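Local atomic coordinates of resiniferatoxin-binding, phosphotriesterase-related protein (Rhodobacter sphaeroides 2.4.1, PDB entry 3K2G), a protein that binds two zinc ions in a TIM barrel of the phosphotriesterase family and probably acts as a metal-dependent phosphoric ester hydrolase. Residues Leu87-Val92 with Ser122-Val127. Numbering follows the deposited sequence.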
loop_
_atom_site.group_PDB
_atom_site.type_symbol
_atom_site.label_atom_id
_atom_site.label_comp_id
_atom_site.label_asym_id
_atom_site.label_seq_id
_atom_site.Cartn_x
_atom_site.Cartn_y
_atom_site.Cartn_z
ATOM N N LEU B 87 43.183 6.911 -14.239
ATOM C CA LEU B 87 41.761 7.128 -14.501
ATOM C C LEU B 87 41.044 7.405 -13.179
ATOM O O LEU B 87 40.168 8.273 -13.099
ATOM C CB LEU B 87 41.147 5.895 -15.178
ATOM C CG LEU B 87 39.641 5.956 -15.475
ATOM C CD1 LEU B 87 39.333 7.168 -16.338
ATOM C CD2 LEU B 87 39.197 4.683 -16.170
ATOM N N ALA B 88 41.424 6.658 -12.147
ATOM C CA ALA B 88 40.841 6.835 -10.822
ATOM C C ALA B 88 41.050 8.285 -10.405
ATOM O O ALA B 88 40.125 8.952 -9.943
ATOM C CB ALA B 88 41.511 5.897 -9.823
ATOM N N ILE B 89 42.273 8.775 -10.587
ATOM C CA ILE B 89 42.600 10.147 -10.231
ATOM C C ILE B 89 41.749 11.151 -11.000
ATOM O O ILE B 89 41.266 12.124 -10.427
ATOM C CB ILE B 89 44.101 10.444 -10.482
ATOM C CG1 ILE B 89 44.945 9.714 -9.437
ATOM C CG2 ILE B 89 44.359 11.949 -10.438
ATOM C CD1 ILE B 89 46.428 9.706 -9.733
ATOM N N ALA B 90 41.567 10.926 -12.300
ATOM C CA ALA B 90 40.761 11.841 -13.103
ATOM C C ALA B 90 39.293 11.778 -12.681
ATOM O O ALA B 90 38.617 12.804 -12.571
ATOM C CB ALA B 90 40.891 11.504 -14.589
ATOM N N GLU B 91 38.807 10.564 -12.448
ATOM C CA GLU B 91 37.418 10.367 -12.051
ATOM C C GLU B 91 37.143 10.986 -10.682
ATOM O O GLU B 91 36.069 11.534 -10.453
ATOM C CB GLU B 91 37.094 8.875 -12.033
ATOM C CG GLU B 91 37.046 8.218 -13.417
ATOM C CD GLU B 91 35.753 8.511 -14.174
ATOM O OE1 GLU B 91 34.697 8.669 -13.521
ATOM O OE2 GLU B 91 35.785 8.565 -15.422
ATOM N N VAL B 92 38.117 10.898 -9.777
ATOM C CA VAL B 92 37.962 11.467 -8.443
ATOM C C VAL B 92 38.005 12.993 -8.505
ATOM O O VAL B 92 37.330 13.677 -7.731
ATOM C CB VAL B 92 39.059 10.942 -7.480
ATOM C CG1 VAL B 92 39.049 11.733 -6.174
ATOM C CG2 VAL B 92 38.821 9.468 -7.192
ATOM N N SER B 122 45.139 10.529 -3.229
ATOM C CA SER B 122 44.871 11.661 -2.351
ATOM C C SER B 122 45.846 12.792 -2.659
ATOM O O SER B 122 45.472 13.963 -2.660
ATOM C CB SER B 122 45.003 11.254 -0.880
ATOM O OG SER B 122 46.344 10.938 -0.552
ATOM N N ALA B 123 47.097 12.436 -2.930
ATOM C CA ALA B 123 48.111 13.438 -3.232
ATOM C C ALA B 123 47.806 14.213 -4.514
ATOM O O ALA B 123 47.870 15.441 -4.531
ATOM C CB ALA B 123 49.485 12.783 -3.332
ATOM N N GLU B 124 47.457 13.502 -5.582
ATOM C CA GLU B 124 47.174 14.152 -6.860
ATOM C C GLU B 124 45.793 14.783 -7.014
ATOM O O GLU B 124 45.608 15.654 -7.862
ATOM C CB GLU B 124 47.404 13.171 -8.010
ATOM C CG GLU B 124 48.852 12.745 -8.175
ATOM C CD GLU B 124 49.048 11.822 -9.356
ATOM O OE1 GLU B 124 48.507 12.129 -10.437
ATOM O OE2 GLU B 124 49.747 10.796 -9.210
ATOM N N THR B 125 44.827 14.362 -6.203
ATOM C CA THR B 125 43.478 14.913 -6.311
ATOM C C THR B 125 43.179 15.957 -5.246
ATOM O O THR B 125 42.321 16.816 -5.439
ATOM C CB THR B 125 42.414 13.818 -6.189
ATOM O OG1 THR B 125 42.460 13.261 -4.871
ATOM C CG2 THR B 125 42.658 12.723 -7.214
ATOM N N GLY B 126 43.887 15.882 -4.123
ATOM C CA GLY B 126 43.658 16.826 -3.048
ATOM C C GLY B 126 42.479 16.392 -2.202
ATOM O O GLY B 126 42.066 17.092 -1.283
ATOM N N VAL B 127 41.931 15.226 -2.527
ATOM C CA VAL B 127 40.796 14.675 -1.803
ATOM C C VAL B 127 41.307 13.757 -0.695
ATOM O O VAL B 127 42.165 12.911 -0.927
ATOM C CB VAL B 127 39.870 13.878 -2.761
ATOM C CG1 VAL B 127 38.810 13.122 -1.964
ATOM C CG2 VAL B 127 39.211 14.832 -3.754
#
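Ile-89 and Val-92, one turn apart on helix 85-97, pack against Glu-124, Thr-125 and Val-127 in a largely apolar contact between two consecutive helices of the TIM barrel, where helix 115-125 ends and the chain turns toward strand 128-131. The methyl CG2 of Thr-125 sits at its middle, 3.7 Å from CG2 of Ile-89 and 3.9 Å from CG1 of Val-92. A chi1 of 65° puts this methyl anti to the carbonyl carbon, toward helix 85-97, and leaves OG1 placed to accept from the backbone N of Val-127 at 3.1 Å. This ST turn spans Gly-126, the first residue to leave helical geometry, with positive phi; OG1 also hydrogen-bonds to Ile-121 O. Beyond the turn, CG2 of Val-127 meets CG1 of Val-92 at 3.9 Å, and both valines reach Ile-103 of strand 102-105. At the other end, the exception to the apolar pattern, CD1 of Ile-89 lies over the face of the Glu-124 carboxylate, 3.3 Å from OE1, while OE2 forms a salt bridge with Arg-120. No hydrogen bond joins the two segments: methyl contacts and shape carry the packing, while polar bonds fix the end of one partner.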